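Local coordinates for type III secretion system effector protein ExoU (PDB 4QMK) that is a type III effector, probably a patatin-like phospholipase that a phosphatidylinositol 4,5-bisphosphate-binding domain directs to the plasma membrane, at residues Pro439-Ala444 and Val458-Asp463; Gln599-Asp604 and Asn615-Gly620. All blocks are in the same frame, centred on the assembly; numbering follows the deposited sequence.

How the contacts relate
Contact 1 (P439-A444 with V458-D463) and contact 2 (Q599-D604 with N615-G620) share no helix; their centres lie 42 Å apart, and their nearest atoms about 26 Å. The first joins two consecutive helices beside a four-stranded antiparallel sheet and is buried. The second joins the arms of a helical hairpin in the C-terminal family region and is only partly buried. No hydrogen bond crosses either. In contact 1 leucines bridge a wider backbone gap and a carboxylate with outside partners borders the leucine pair; in contact 2 an alanine brings the backbones closer, and charged side chains lie beside the apolar contact.

Contact 1: residues Pro439-Ala444 and Val458-Asp463; sequences PSLNDA and VDLQND
L441 overlaps L460 with one branch and D463 with the other, and so joins helix 441-446 to the end of helix 450-461 and to the N-cap residue D463 that starts helix 464-491, beside the antiparallel sheet of strands 36-42, 47-51, 57-61 and 434-438. The backbones stay apart: L441 CA and L460 CA are 9.5 Å from each other, so side chains have to span the gap. With CG of L441 anti to its own nitrogen (chi1 175°), the two methyls point across. L441 CD1 meets L460 CD2 at 4.2 Å, an apolar contact between branches set at a slant to one another. L441 CD2 comes within 3.4 Å of D463 OD2, a methyl against a carboxylate oxygen approaching from the opposite direction. L441 also touches V57 of strand 57-61, and L460 touches L470 of helix 464-491, so the two leucines pack against a strand and the following helix as well.

The D463 carboxylate has its polar partners elsewhere. It caps helix 464-491: OD2 accepts from G466 N, while OD1 forms a salt bridge with R51. A helix start and an arginine at the same carboxylate would probably favour its ionised form. D463 N bonds to L460 O at 3.0 Å, a turn that joins the two residues facing L441.

The other segment has an N-cap of its own at S440, immediately before L441. Its hydroxyl also makes a weak bond to D443 OD2, but the capping bond is nearly straight: D443 N reaches S440 OG at 3.3 Å with an N-H...O angle of 165°.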
loop_
_atom_site.group_PDB
_atom_site.type_symbol
_atom_site.label_atom_id
_atom_site.label_comp_id
_atom_site.label_asym_id
_atom_site.label_seq_id
_atom_site.Cartn_x
_atom_site.Cartn_y
_atom_site.Cartn_z
ATOM N N PRO A 439 25.640 3.328 -41.578
ATOM C CA PRO A 439 26.890 3.785 -42.196
ATOM C C PRO A 439 27.966 2.761 -42.147
ATOM O O PRO A 439 28.872 2.811 -42.957
ATOM C CB PRO A 439 27.308 4.947 -41.315
ATOM C CG PRO A 439 26.032 5.499 -40.794
ATOM C CD PRO A 439 25.115 4.309 -40.602
ATOM N N SER A 440 27.951 1.875 -41.166
ATOM C CA SER A 440 28.992 0.838 -41.120
ATOM C C SER A 440 28.535 -0.396 -40.409
ATOM O O SER A 440 27.510 -0.410 -39.727
ATOM C CB SER A 440 30.223 1.329 -40.362
ATOM O OG SER A 440 29.888 1.578 -39.005
ATOM N N LEU A 441 29.361 -1.425 -40.504
ATOM C CA LEU A 441 29.073 -2.665 -39.818
ATOM C C LEU A 441 29.080 -2.446 -38.329
ATOM O O LEU A 441 28.308 -3.058 -37.606
ATOM C CB LEU A 441 30.069 -3.726 -40.190
ATOM C CG LEU A 441 29.933 -5.039 -39.426
ATOM C CD1 LEU A 441 28.561 -5.640 -39.626
ATOM C CD2 LEU A 441 30.992 -5.982 -39.951
ATOM N N ASN A 442 29.934 -1.565 -37.844
ATOM C CA ASN A 442 29.964 -1.333 -36.405
ATOM C C ASN A 442 28.649 -0.729 -35.886
ATOM O O ASN A 442 28.166 -1.129 -34.846
ATOM C CB ASN A 442 31.132 -0.456 -36.034
ATOM C CG ASN A 442 31.203 -0.188 -34.566
ATOM O OD1 ASN A 442 31.404 -1.090 -33.782
ATOM N ND2 ASN A 442 31.005 1.041 -34.182
ATOM N N ASP A 443 28.087 0.238 -36.607
ATOM C CA ASP A 443 26.831 0.876 -36.209
ATOM C C ASP A 443 25.652 -0.100 -36.207
ATOM O O ASP A 443 24.769 -0.014 -35.363
ATOM C CB ASP A 443 26.516 2.054 -37.131
ATOM C CG ASP A 443 27.429 3.221 -36.907
ATOM O OD1 ASP A 443 27.685 3.566 -35.739
ATOM O OD2 ASP A 443 27.898 3.797 -37.898
ATOM N N ALA A 444 25.657 -1.036 -37.138
ATOM C CA ALA A 444 24.658 -2.090 -37.155
ATOM C C ALA A 444 24.831 -2.974 -35.908
ATOM O O ALA A 444 23.853 -3.275 -35.226
ATOM C CB ALA A 444 24.783 -2.907 -38.431
ATOM N N VAL A 458 29.457 -15.845 -35.017
ATOM C CA VAL A 458 30.484 -16.659 -35.682
ATOM C C VAL A 458 30.715 -16.162 -37.083
ATOM O O VAL A 458 31.859 -15.988 -37.488
ATOM C CB VAL A 458 30.266 -18.206 -35.657
ATOM C CG1 VAL A 458 29.699 -18.663 -34.308
ATOM C CG2 VAL A 458 29.399 -18.686 -36.804
ATOM N N ASP A 459 29.642 -15.863 -37.800
ATOM C CA ASP A 459 29.761 -15.354 -39.176
ATOM C C ASP A 459 30.496 -14.003 -39.211
ATOM O O ASP A 459 31.348 -13.762 -40.066
ATOM C CB ASP A 459 28.370 -15.190 -39.804
ATOM C CG ASP A 459 27.587 -16.503 -39.892
ATOM O OD1 ASP A 459 28.136 -17.484 -40.422
ATOM O OD2 ASP A 459 26.398 -16.545 -39.481
ATOM N N LEU A 460 30.181 -13.147 -38.250
ATOM C CA LEU A 460 30.806 -11.823 -38.189
ATOM C C LEU A 460 32.265 -11.821 -37.790
ATOM O O LEU A 460 33.015 -10.937 -38.231
ATOM C CB LEU A 460 30.028 -10.910 -37.258
ATOM C CG LEU A 460 28.701 -10.437 -37.857
ATOM C CD1 LEU A 460 28.086 -9.448 -36.924
ATOM C CD2 LEU A 460 28.963 -9.797 -39.199
ATOM N N GLN A 461 32.663 -12.812 -36.971
ATOM C CA GLN A 461 34.085 -13.021 -36.598
ATOM C C GLN A 461 34.964 -13.181 -37.797
ATOM O O GLN A 461 36.131 -12.843 -37.745
ATOM C CB GLN A 461 34.278 -14.302 -35.762
ATOM C CG GLN A 461 34.269 -14.103 -34.268
ATOM C CD GLN A 461 35.402 -13.208 -33.805
ATOM O OE1 GLN A 461 36.565 -13.352 -34.240
ATOM N NE2 GLN A 461 35.085 -12.275 -32.921
ATOM N N ASN A 462 34.418 -13.748 -38.865
ATOM C CA ASN A 462 35.179 -13.981 -40.098
ATOM C C ASN A 462 35.384 -12.729 -40.942
ATOM O O ASN A 462 35.983 -12.797 -42.000
ATOM C CB ASN A 462 34.507 -15.064 -40.951
ATOM C CG ASN A 462 34.346 -16.367 -40.206
ATOM O OD1 ASN A 462 35.214 -16.761 -39.431
ATOM N ND2 ASN A 462 33.221 -17.044 -40.428
ATOM N N ASP A 463 34.879 -11.596 -40.483
ATOM C CA ASP A 463 35.092 -10.336 -41.164
ATOM C C ASP A 463 35.913 -9.449 -40.237
ATOM O O ASP A 463 35.642 -9.432 -39.039
ATOM C CB ASP A 463 33.755 -9.691 -41.412
ATOM C CG ASP A 463 33.880 -8.424 -42.227
ATOM O OD1 ASP A 463 34.298 -8.532 -43.410
ATOM O OD2 ASP A 463 33.547 -7.338 -41.701
#

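Contact 2: residues Gln599-Asp604 and Asn615-Gly620; sequences QRAVRD and NRVLDG
A601 meets V617 across a helical hairpin, in which helix 592-606 turns through a short connection into helix 611-624 and the chain runs back roughly antiparallel. Just before it in Q599-D604 stands R600, whose extended side chain makes a long salt bridge within its own helix, R600 NE lying 3.6 Å from D604 OD2. R600 NH2 stays 6.5 Å from R616 NH2, like charges not in contact.

The alanine that follows permits a close approach: A601 CA and V617 CA are 6.2 Å apart. A601 CB touches V617 CG1 at 3.8 Å, and V617 CG1 also lies 3.9 Å from A601 O, so this methyl of the valine rests against both the side chain and the carbonyl of one residue.

V602 comes next, with its CB directed away from the second arm. It touches I581 of helix 555-585, which A601 also contacts; the long helix thus covers another side of the first arm. L618, next to V617, reaches F576 of that helix, so both arms of the hairpin pack on it.

One turn beyond A601 is D604. V617 spreads its two methyls over these residues three apart on the facing helix: its chi1 of -179° sets CG1 anti to the backbone nitrogen and CG2 anti to the carbonyl carbon, one branch for each partner. Of the D604 side chain, whose carboxylate pairs with R600, CB does the touching: D604 CB meets V617 CG2 at 3.7 Å.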
loop_
_atom_site.group_PDB
_atom_site.type_symbol
_atom_site.label_atom_id
_atom_site.label_comp_id
_atom_site.label_asym_id
_atom_site.label_seq_id
_atom_site.Cartn_x
_atom_site.Cartn_y
_atom_site.Cartn_z
ATOM N N GLN A 599 -4.666 17.969 -29.176
ATOM C CA GLN A 599 -3.943 17.135 -30.112
ATOM C C GLN A 599 -2.527 17.656 -30.367
ATOM O O GLN A 599 -1.571 16.884 -30.323
ATOM C CB GLN A 599 -4.699 16.974 -31.418
ATOM C CG GLN A 599 -5.779 15.890 -31.374
ATOM C CD GLN A 599 -6.678 15.916 -32.600
ATOM O OE1 GLN A 599 -6.802 16.937 -33.287
ATOM N NE2 GLN A 599 -7.325 14.809 -32.866
ATOM N N ARG A 600 -2.395 18.953 -30.598
ATOM C CA ARG A 600 -1.081 19.555 -30.771
ATOM C C ARG A 600 -0.213 19.286 -29.517
ATOM O O ARG A 600 0.981 18.952 -29.627
ATOM C CB ARG A 600 -1.195 21.050 -31.047
ATOM C CG ARG A 600 0.162 21.688 -31.241
ATOM C CD ARG A 600 0.314 23.086 -31.857
ATOM N NE ARG A 600 1.770 23.318 -31.992
ATOM C CZ ARG A 600 2.365 24.474 -32.304
ATOM N NH1 ARG A 600 1.663 25.576 -32.548
ATOM N NH2 ARG A 600 3.694 24.520 -32.382
ATOM N N ALA A 601 -0.847 19.334 -28.334
ATOM C CA ALA A 601 -0.156 19.090 -27.091
ATOM C C ALA A 601 0.393 17.678 -27.026
ATOM O O ALA A 601 1.467 17.484 -26.498
ATOM C CB ALA A 601 -1.049 19.335 -25.897
ATOM N N VAL A 602 -0.351 16.702 -27.547
ATOM C CA VAL A 602 0.093 15.327 -27.544
ATOM C C VAL A 602 1.368 15.126 -28.362
ATOM O O VAL A 602 2.329 14.558 -27.836
ATOM C CB VAL A 602 -1.048 14.386 -27.995
ATOM C CG1 VAL A 602 -0.556 12.996 -28.353
ATOM C CG2 VAL A 602 -2.055 14.332 -26.889
ATOM N N ARG A 603 1.427 15.629 -29.588
ATOM C CA ARG A 603 2.659 15.532 -30.403
ATOM C C ARG A 603 3.835 16.209 -29.713
ATOM O O ARG A 603 4.882 15.620 -29.549
ATOM C CB ARG A 603 2.496 16.179 -31.762
ATOM C CG ARG A 603 1.572 15.454 -32.703
ATOM C CD ARG A 603 1.378 16.245 -34.001
ATOM N NE ARG A 603 0.220 15.764 -34.773
ATOM C CZ ARG A 603 -1.041 16.192 -34.619
ATOM N NH1 ARG A 603 -1.345 17.139 -33.729
ATOM N NH2 ARG A 603 -2.010 15.668 -35.365
ATOM N N ASP A 604 3.661 17.454 -29.294
ATOM C CA ASP A 604 4.755 18.190 -28.671
ATOM C C ASP A 604 5.249 17.398 -27.466
ATOM O O ASP A 604 6.419 17.331 -27.248
ATOM C CB ASP A 604 4.308 19.596 -28.249
ATOM C CG ASP A 604 3.878 20.457 -29.447
ATOM O OD1 ASP A 604 4.302 20.165 -30.581
ATOM O OD2 ASP A 604 3.085 21.416 -29.274
ATOM N N ASN A 615 7.012 21.597 -19.508
ATOM C CA ASN A 615 6.302 22.728 -18.935
ATOM C C ASN A 615 5.801 23.722 -20.003
ATOM O O ASN A 615 4.749 24.341 -19.861
ATOM C CB ASN A 615 7.181 23.444 -17.920
ATOM C CG ASN A 615 7.378 22.664 -16.638
ATOM O OD1 ASN A 615 6.641 21.753 -16.319
ATOM N ND2 ASN A 615 8.404 23.033 -15.882
ATOM N N ARG A 616 6.535 23.858 -21.082
ATOM C CA ARG A 616 6.125 24.777 -22.106
ATOM C C ARG A 616 4.807 24.325 -22.549
ATOM O O ARG A 616 3.897 25.144 -22.702
ATOM C CB ARG A 616 7.090 24.787 -23.288
ATOM C CG ARG A 616 6.794 25.859 -24.324
ATOM C CD ARG A 616 7.903 25.998 -25.381
ATOM N NE ARG A 616 7.389 26.579 -26.630
ATOM C CZ ARG A 616 7.114 27.878 -26.811
ATOM N NH1 ARG A 616 7.297 28.757 -25.827
ATOM N NH2 ARG A 616 6.634 28.298 -27.979
ATOM N N VAL A 617 4.663 23.016 -22.758
ATOM C CA VAL A 617 3.396 22.485 -23.305
ATOM C C VAL A 617 2.262 22.685 -22.345
ATOM O O VAL A 617 1.164 22.983 -22.774
ATOM C CB VAL A 617 3.448 20.991 -23.664
ATOM C CG1 VAL A 617 2.107 20.556 -24.238
ATOM C CG2 VAL A 617 4.543 20.693 -24.673
ATOM N N LEU A 618 2.522 22.557 -21.048
ATOM C CA LEU A 618 1.470 22.745 -20.064
ATOM C C LEU A 618 1.111 24.197 -19.920
ATOM O O LEU A 618 -0.052 24.504 -19.728
ATOM C CB LEU A 618 1.830 22.157 -18.695
ATOM C CG LEU A 618 1.582 20.654 -18.429
ATOM C CD1 LEU A 618 2.059 19.735 -19.517
ATOM C CD2 LEU A 618 2.280 20.308 -17.138
ATOM N N ASP A 619 2.086 25.086 -19.997
ATOM C CA ASP A 619 1.795 26.508 -19.927
ATOM C C ASP A 619 0.882 26.930 -21.083
ATOM O O ASP A 619 0.018 27.789 -20.892
ATOM C CB ASP A 619 3.066 27.341 -19.903
ATOM C CG ASP A 619 3.903 27.120 -18.617
ATOM O OD1 ASP A 619 3.316 26.707 -17.575
ATOM O OD2 ASP A 619 5.160 27.388 -18.650
ATOM N N GLY A 620 1.038 26.308 -22.254
ATOM C CA GLY A 620 0.160 26.592 -23.414
ATOM C C GLY A 620 -1.292 26.119 -23.187
ATOM O O GLY A 620 -2.229 26.752 -23.636
#